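Local structure of polysaccharide deacetylase (6DQ3) at residues F130-E141 and Q165-R176. The protein removes acetyl groups from N-acetylated sugar in the linkage unit of streptococcal cell-wall rhamnopolysaccharides, as a zinc-dependent carbohydrate esterase of family 4. Sequence-based numbering, arbitrary orientation.
Sequences FQDHTVNHPDLE and QNTIAIAYPSGR. With ZN (zinc ion), chain D; ZN (zinc ion), chain E; ACT (acetate ion), chain C; EDO (1,2-ethanediol), chain H.
His133 and His137 bind one zinc ion through NE2, and Ala171 and Pro173 meet the two rings and Ser174 the acetate bound to that zinc. His133 ND1 donates to Ala171 O (2.6 Å), which lies in the imidazole plane although the ring approaches from above the plane of the carbonyl; together with the zinc bond at NE2, this fixes the ring's rotation and probably makes NE2 a stronger zinc ligand. Pro173 CB sits over the centre of the His137 ring, 3.6 Å from its centroid, in a CH-pi contact. Beside it, Ser174 N donates almost straight (177°) to acetate OXT, 2.6 Å away, an arrangement consistent with an oxyanion-binding role. Asp78 completes the protein's share of the site.

Behind the metal, Asp132 N and O bond to Ala169 O and Ala171 N, a single bridge between strands crossing at -65°. Bent at chi2 (-63°), Gln131 brings OE1 to two backbone donors, Ile168 N (3.0 Å) and Ala169 N. At the far end, Arg176 NH1 meets Asp139 OD2 at 2.8 Å in a salt bridge, from above the carboxylate plane.

Leu140 and Tyr172 pack against helix 179-187, while Ile170 and Thr167 face helix 145-162, which lies in the connection between strands 128-132 and 169-171.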
ATOM      1  N   PHE A 130       7.632   2.295  -3.502  1.00 24.77           N
ATOM      2  CA  PHE A 130       6.742   2.004  -4.618  1.00 25.23           C
ATOM      3  C   PHE A 130       6.845   0.532  -4.991  1.00 27.92           C
ATOM      4  O   PHE A 130       7.884   0.067  -5.472  1.00 30.92           O
ATOM      5  CB  PHE A 130       7.058   2.935  -5.777  1.00 30.08           C
ATOM      6  CG  PHE A 130       6.874   4.368  -5.399  1.00 29.66           C
ATOM      7  CD1 PHE A 130       5.615   4.934  -5.426  1.00 32.31           C
ATOM      8  CD2 PHE A 130       7.937   5.121  -4.933  1.00 31.08           C
ATOM      9  CE1 PHE A 130       5.422   6.237  -5.040  1.00 27.74           C
ATOM     10  CE2 PHE A 130       7.751   6.431  -4.544  1.00 33.56           C
ATOM     11  CZ  PHE A 130       6.490   6.988  -4.595  1.00 28.14           C
ATOM     12  N   GLN A 131       5.763  -0.188  -4.744  1.00 28.34           N
ATOM     13  CA  GLN A 131       5.705  -1.627  -4.892  1.00 27.25           C
ATOM     14  C   GLN A 131       4.733  -1.976  -6.020  1.00 27.72           C
ATOM     15  O   GLN A 131       4.295  -1.111  -6.789  1.00 27.87           O
ATOM     16  CB  GLN A 131       5.335  -2.259  -3.546  1.00 28.25           C
ATOM     17  CG  GLN A 131       6.308  -1.912  -2.405  1.00 26.18           C
ATOM     18  CD  GLN A 131       7.720  -2.433  -2.631  1.00 27.44           C
ATOM     19  OE1 GLN A 131       7.915  -3.596  -2.969  1.00 25.42           O
ATOM     20  NE2 GLN A 131       8.711  -1.565  -2.455  1.00 29.03           N
ATOM     21  N   ASP A 132       4.404  -3.261  -6.129  1.00 26.85           N
ATOM     22  CA  ASP A 132       3.772  -3.779  -7.333  1.00 25.08           C
ATOM     23  C   ASP A 132       2.256  -3.834  -7.225  1.00 23.96           C
ATOM     24  O   ASP A 132       1.703  -4.210  -6.189  1.00 27.07           O
ATOM     25  CB  ASP A 132       4.314  -5.177  -7.639  1.00 22.82           C
ATOM     26  CG  ASP A 132       3.884  -5.678  -8.991  1.00 27.26           C
ATOM     27  OD1 ASP A 132       2.753  -6.191  -9.105  1.00 27.71           O
ATOM     28  OD2 ASP A 132       4.675  -5.532  -9.939  1.00 30.66           O
ATOM     29  N   HIS A 133       1.586  -3.449  -8.320  1.00 25.88           N
ATOM     30  CA  HIS A 133       0.139  -3.579  -8.437  1.00 25.38           C
ATOM     31  C   HIS A 133      -0.245  -4.046  -9.838  1.00 25.47           C
ATOM     32  O   HIS A 133      -1.291  -3.655 -10.364  1.00 24.78           O
ATOM     33  CB  HIS A 133      -0.546  -2.257  -8.080  1.00 27.88           C
ATOM     34  CG  HIS A 133      -1.958  -2.409  -7.600  1.00 26.69           C
ATOM     35  ND1 HIS A 133      -2.394  -3.495  -6.868  1.00 29.34           N
ATOM     36  CD2 HIS A 133      -3.028  -1.590  -7.728  1.00 26.05           C
ATOM     37  CE1 HIS A 133      -3.676  -3.344  -6.583  1.00 27.36           C
ATOM     38  NE2 HIS A 133      -4.084  -2.195  -7.095  1.00 28.76           N
ATOM     39  N   THR A 134       0.608  -4.886 -10.440  1.00 28.13           N
ATOM     40  CA  THR A 134       0.468  -5.479 -11.768  1.00 28.40           C
ATOM     41  C   THR A 134       0.663  -4.455 -12.881  1.00 33.64           C
ATOM     42  O   THR A 134       0.766  -3.248 -12.629  1.00 34.54           O
ATOM     43  CB  THR A 134      -0.890  -6.170 -11.968  1.00 33.88           C
ATOM     44  OG1 THR A 134      -1.900  -5.192 -12.240  1.00 31.98           O
ATOM     45  CG2 THR A 134      -1.277  -7.011 -10.761  1.00 32.24           C
ATOM     46  N   VAL A 135       0.713  -4.939 -14.123  1.00 27.84           N
ATOM     47  CA  VAL A 135       0.863  -4.054 -15.274  1.00 30.41           C
ATOM     48  C   VAL A 135      -0.470  -3.417 -15.640  1.00 30.56           C
ATOM     49  O   VAL A 135      -0.579  -2.192 -15.751  1.00 28.76           O
ATOM     50  CB  VAL A 135       1.450  -4.822 -16.474  1.00 30.68           C
ATOM     51  CG1 VAL A 135       1.577  -3.889 -17.681  1.00 29.46           C
ATOM     52  CG2 VAL A 135       2.785  -5.457 -16.132  1.00 31.04           C
ATOM     53  N   ASN A 136      -1.507  -4.233 -15.827  1.00 30.76           N
ATOM     54  CA  ASN A 136      -2.775  -3.766 -16.366  1.00 30.96           C
ATOM     55  C   ASN A 136      -3.933  -3.852 -15.379  1.00 33.81           C
ATOM     56  O   ASN A 136      -5.065  -3.527 -15.750  1.00 34.75           O
ATOM     57  CB  ASN A 136      -3.104  -4.562 -17.638  1.00 30.18           C
ATOM     58  CG  ASN A 136      -2.076  -4.345 -18.744  1.00 29.12           C
ATOM     59  OD1 ASN A 136      -1.935  -3.235 -19.267  1.00 31.11           O
ATOM     60  ND2 ASN A 136      -1.363  -5.408 -19.110  1.00 33.20           N
ATOM     61  N   HIS A 137      -3.680  -4.254 -14.131  1.00 27.88           N
ATOM     62  CA  HIS A 137      -4.705  -4.330 -13.093  1.00 25.48           C
ATOM     63  C   HIS A 137      -5.831  -5.289 -13.464  1.00 26.56           C
ATOM     64  O   HIS A 137      -7.012  -4.953 -13.292  1.00 30.70           O
ATOM     65  CB  HIS A 137      -5.269  -2.931 -12.820  1.00 28.16           C
ATOM     66  CG  HIS A 137      -5.844  -2.750 -11.447  1.00 29.71           C
ATOM     67  ND1 HIS A 137      -7.182  -2.929 -11.168  1.00 32.73           N
ATOM     68  CD2 HIS A 137      -5.268  -2.363 -10.283  1.00 30.03           C
ATOM     69  CE1 HIS A 137      -7.402  -2.682  -9.888  1.00 31.02           C
ATOM     70  NE2 HIS A 137      -6.256  -2.334  -9.329  1.00 31.28           N
ATOM     71  N   PRO A 138      -5.519  -6.491 -13.941  1.00 29.98           N
ATOM     72  CA  PRO A 138      -6.565  -7.496 -14.140  1.00 32.23           C
ATOM     73  C   PRO A 138      -6.994  -8.123 -12.822  1.00 29.09           C
ATOM     74  O   PRO A 138      -6.324  -8.008 -11.794  1.00 31.99           O
ATOM     75  CB  PRO A 138      -5.885  -8.539 -15.033  1.00 30.13           C
ATOM     76  CG  PRO A 138      -4.454  -8.506 -14.555  1.00 31.14           C
ATOM     77  CD  PRO A 138      -4.180  -7.026 -14.268  1.00 29.93           C
ATOM     78  N   ASP A 139      -8.143  -8.794 -12.873  1.00 31.41           N
ATOM     79  CA  ASP A 139      -8.498  -9.783 -11.856  1.00 29.10           C
ATOM     80  C   ASP A 139      -7.568 -10.975 -12.052  1.00 30.76           C
ATOM     81  O   ASP A 139      -7.765 -11.792 -12.957  1.00 32.02           O
ATOM     82  CB  ASP A 139      -9.968 -10.169 -11.977  1.00 31.26           C
ATOM     83  CG  ASP A 139     -10.386 -11.237 -10.975  1.00 34.61           C
ATOM     84  OD1 ASP A 139      -9.513 -11.838 -10.319  1.00 32.37           O
ATOM     85  OD2 ASP A 139     -11.604 -11.464 -10.837  1.00 33.58           O
ATOM     86  N   LEU A 140      -6.528 -11.062 -11.215  1.00 34.53           N
ATOM     87  CA  LEU A 140      -5.515 -12.103 -11.380  1.00 29.29           C
ATOM     88  C   LEU A 140      -6.137 -13.495 -11.335  1.00 28.89           C
ATOM     89  O   LEU A 140      -5.693 -14.405 -12.041  1.00 28.66           O
ATOM     90  CB  LEU A 140      -4.445 -11.963 -10.293  1.00 26.67           C
ATOM     91  CG  LEU A 140      -3.483 -10.781 -10.380  1.00 30.82           C
ATOM     92  CD1 LEU A 140      -2.642 -10.643  -9.122  1.00 27.24           C
ATOM     93  CD2 LEU A 140      -2.587 -10.939 -11.604  1.00 32.37           C
ATOM     94  N   GLU A 141      -7.162 -13.673 -10.499  1.00 27.92           N
ATOM     95  CA  GLU A 141      -7.827 -14.961 -10.354  1.00 34.56           C
ATOM     96  C   GLU A 141      -8.406 -15.472 -11.662  1.00 36.13           C
ATOM     97  O   GLU A 141      -8.483 -16.688 -11.870  1.00 36.89           O
ATOM     98  CB  GLU A 141      -8.955 -14.834  -9.336  1.00 36.36           C
ATOM     99  CG  GLU A 141      -8.832 -15.721  -8.133  1.00 39.30           C
ATOM    100  CD  GLU A 141     -10.082 -15.712  -7.291  1.00 39.53           C
ATOM    101  OE1 GLU A 141     -10.613 -14.622  -7.006  1.00 36.69           O
ATOM    102  OE2 GLU A 141     -10.537 -16.809  -6.920  1.00 34.63           O
ATOM    103  N   GLN A 165      15.745  -0.654  -8.097  1.00 39.89           N
ATOM    104  CA  GLN A 165      15.399  -1.218  -6.804  1.00 36.35           C
ATOM    105  C   GLN A 165      15.110  -2.706  -6.951  1.00 37.06           C
ATOM    106  O   GLN A 165      15.188  -3.272  -8.044  1.00 33.14           O
ATOM    107  CB  GLN A 165      14.190  -0.489  -6.203  1.00 36.16           C
ATOM    108  CG  GLN A 165      12.888  -0.709  -6.974  1.00 34.85           C
ATOM    109  CD  GLN A 165      11.715   0.075  -6.405  1.00 39.22           C
ATOM    110  OE1 GLN A 165      11.860   1.226  -6.002  1.00 36.94           O
ATOM    111  NE2 GLN A 165      10.546  -0.551  -6.373  1.00 35.82           N
ATOM    112  N   ASN A 166      14.780  -3.333  -5.824  1.00 35.00           N
ATOM    113  CA  ASN A 166      14.303  -4.712  -5.771  1.00 34.24           C
ATOM    114  C   ASN A 166      12.918  -4.671  -5.134  1.00 33.76           C
ATOM    115  O   ASN A 166      12.794  -4.575  -3.908  1.00 36.50           O
ATOM    116  CB  ASN A 166      15.253  -5.606  -4.982  1.00 39.40           C
ATOM    117  CG  ASN A 166      14.733  -7.024  -4.846  1.00 43.23           C
ATOM    118  OD1 ASN A 166      13.900  -7.471  -5.635  1.00 41.89           O
ATOM    119  ND2 ASN A 166      15.226  -7.741  -3.840  1.00 46.60           N
ATOM    120  N   THR A 167      11.880  -4.717  -5.966  1.00 31.85           N
ATOM    121  CA  THR A 167      10.509  -4.700  -5.475  1.00 30.10           C
ATOM    122  C   THR A 167      10.195  -6.010  -4.770  1.00 31.48           C
ATOM    123  O   THR A 167      10.441  -7.091  -5.316  1.00 34.36           O
ATOM    124  CB  THR A 167       9.542  -4.482  -6.638  1.00 34.54           C
ATOM    125  OG1 THR A 167       9.918  -3.301  -7.362  1.00 36.66           O
ATOM    126  CG2 THR A 167       8.117  -4.327  -6.131  1.00 32.45           C
ATOM    127  N   ILE A 168       9.649  -5.926  -3.559  1.00 29.58           N
ATOM    128  CA  ILE A 168       9.410  -7.120  -2.754  1.00 30.78           C
ATOM    129  C   ILE A 168       7.949  -7.331  -2.402  1.00 31.67           C
ATOM    130  O   ILE A 168       7.609  -8.410  -1.892  1.00 32.64           O
ATOM    131  CB  ILE A 168      10.254  -7.105  -1.461  1.00 33.38           C
ATOM    132  CG1 ILE A 168       9.876  -5.913  -0.575  1.00 37.81           C
ATOM    133  CG2 ILE A 168      11.733  -7.038  -1.790  1.00 33.48           C
ATOM    134  CD1 ILE A 168      10.369  -6.048   0.854  1.00 39.39           C
ATOM    135  N   ALA A 169       7.071  -6.353  -2.631  1.00 26.25           N
ATOM    136  CA  ALA A 169       5.689  -6.450  -2.186  1.00 24.59           C
ATOM    137  C   ALA A 169       4.737  -6.258  -3.353  1.00 29.19           C
ATOM    138  O   ALA A 169       5.015  -5.499  -4.286  1.00 27.15           O
ATOM    139  CB  ALA A 169       5.384  -5.407  -1.094  1.00 29.45           C
ATOM    140  N   ILE A 170       3.599  -6.948  -3.282  1.00 29.26           N
ATOM    141  CA  ILE A 170       2.543  -6.820  -4.278  1.00 29.52           C
ATOM    142  C   ILE A 170       1.213  -6.649  -3.555  1.00 26.43           C
ATOM    143  O   ILE A 170       0.993  -7.203  -2.471  1.00 28.63           O
ATOM    144  CB  ILE A 170       2.501  -8.038  -5.237  1.00 31.89           C
ATOM    145  CG1 ILE A 170       1.396  -7.874  -6.285  1.00 26.66           C
ATOM    146  CG2 ILE A 170       2.313  -9.329  -4.439  1.00 28.87           C
ATOM    147  CD1 ILE A 170       1.405  -8.942  -7.360  1.00 29.75           C
ATOM    148  N   ALA A 171       0.337  -5.840  -4.149  1.00 27.85           N
ATOM    149  CA  ALA A 171      -1.069  -5.763  -3.762  1.00 25.19           C
ATOM    150  C   ALA A 171      -1.890  -6.335  -4.913  1.00 26.33           C
ATOM    151  O   ALA A 171      -1.771  -5.866  -6.047  1.00 25.87           O
ATOM    152  CB  ALA A 171      -1.493  -4.321  -3.465  1.00 24.82           C
ATOM    153  N   TYR A 172      -2.706  -7.348  -4.633  1.00 28.91           N
ATOM    154  CA  TYR A 172      -3.496  -7.977  -5.694  1.00 28.03           C
ATOM    155  C   TYR A 172      -4.658  -7.070  -6.083  1.00 28.30           C
ATOM    156  O   TYR A 172      -5.355  -6.555  -5.199  1.00 26.30           O
ATOM    157  CB  TYR A 172      -4.013  -9.344  -5.242  1.00 26.16           C
ATOM    158  CG  TYR A 172      -2.902 -10.190  -4.677  1.00 24.46           C
ATOM    159  CD1 TYR A 172      -1.844 -10.592  -5.480  1.00 26.66           C
ATOM    160  CD2 TYR A 172      -2.883 -10.547  -3.339  1.00 27.20           C
ATOM    161  CE1 TYR A 172      -0.813 -11.325  -4.971  1.00 26.44           C
ATOM    162  CE2 TYR A 172      -1.856 -11.295  -2.822  1.00 29.99           C
ATOM    163  CZ  TYR A 172      -0.820 -11.679  -3.641  1.00 26.28           C
ATOM    164  OH  TYR A 172       0.215 -12.422  -3.136  1.00 26.56           O
ATOM    165  N   PRO A 173      -4.889  -6.836  -7.379  1.00 26.89           N
ATOM    166  CA  PRO A 173      -6.004  -5.967  -7.776  1.00 21.33           C
ATOM    167  C   PRO A 173      -7.328  -6.465  -7.219  1.00 28.49           C
ATOM    168  O   PRO A 173      -7.693  -7.635  -7.373  1.00 28.73           O
ATOM    169  CB  PRO A 173      -5.965  -6.012  -9.308  1.00 25.24           C
ATOM    170  CG  PRO A 173      -4.509  -6.232  -9.612  1.00 25.34           C
ATOM    171  CD  PRO A 173      -4.024  -7.175  -8.525  1.00 25.39           C
ATOM    172  N   SER A 174      -8.039  -5.558  -6.555  1.00 25.66           N
ATOM    173  CA  SER A 174      -9.336  -5.825  -5.939  1.00 29.18           C
ATOM    174  C   SER A 174      -9.262  -6.907  -4.869  1.00 25.62           C
ATOM    175  O   SER A 174     -10.295  -7.439  -4.443  1.00 27.02           O
ATOM    176  CB  SER A 174     -10.370  -6.190  -7.011  1.00 28.61           C
ATOM    177  OG  SER A 174     -10.538  -5.109  -7.913  1.00 32.60           O
ATOM    178  N   GLY A 175      -8.057  -7.216  -4.398  1.00 22.02           N
ATOM    179  CA  GLY A 175      -7.888  -8.213  -3.369  1.00 25.58           C
ATOM    180  C   GLY A 175      -8.145  -9.632  -3.814  1.00 30.59           C
ATOM    181  O   GLY A 175      -8.313 -10.512  -2.968  1.00 27.23           O
ATOM    182  N   ARG A 176      -8.175  -9.881  -5.116  1.00 28.39           N
ATOM    183  CA  ARG A 176      -8.544 -11.187  -5.651  1.00 26.15           C
ATOM    184  C   ARG A 176      -7.302 -12.011  -5.956  1.00 26.40           C
ATOM    185  O   ARG A 176      -6.371 -11.537  -6.613  1.00 26.32           O
ATOM    186  CB  ARG A 176      -9.391 -11.026  -6.911  1.00 32.08           C
ATOM    187  CG  ARG A 176     -10.686 -10.272  -6.681  1.00 37.02           C
ATOM    188  CD  ARG A 176     -11.513 -10.199  -7.949  1.00 42.02           C
ATOM    189  NE  ARG A 176     -12.601  -9.235  -7.817  1.00 46.48           N
ATOM    190  CZ  ARG A 176     -13.448  -8.924  -8.792  1.00 53.78           C
ATOM    191  NH1 ARG A 176     -13.333  -9.502  -9.979  1.00 52.79           N
ATOM    192  NH2 ARG A 176     -14.407  -8.032  -8.579  1.00 54.68           N
TER
HETATM  193 ZN    ZN D 402      -6.131  -1.523  -7.437  1.00 33.15          ZN
HETATM  194 ZN    ZN E 403     -11.720 -14.885  -5.511  1.00 35.21          ZN
HETATM  195  C   ACT C 401      -7.012  -2.508  -5.213  1.00 29.91           C
HETATM  196  O   ACT C 401      -6.804  -1.282  -5.126  1.00 30.40           O
HETATM  197  OXT ACT C 401      -7.104  -3.165  -6.268  1.00 30.72           O
HETATM  198  CH3 ACT C 401      -7.139  -3.224  -3.965  1.00 28.82           C
HETATM  199  C1  EDO H 406      -2.663   1.490 -19.447  1.00 35.45           C
HETATM  200  O1  EDO H 406      -3.410   2.160 -20.465  1.00 32.89           O
HETATM  201  C2  EDO H 406      -2.739  -0.019 -19.662  1.00 34.18           C
HETATM  202  O2  EDO H 406      -1.850  -0.646 -18.738  1.00 33.78           O
HETATM  203  O   HOH W   1      10.490   2.076  -3.735  1.00 32.45           O
HETATM  204  O   HOH W   2      11.616  -2.476  -2.355  1.00 31.11           O
HETATM  205  O   HOH W   3      -6.233  -9.704  -8.602  1.00 24.75           O
HETATM  206  O   HOH W   4      -8.335  -0.639  -7.622  1.00 30.86           O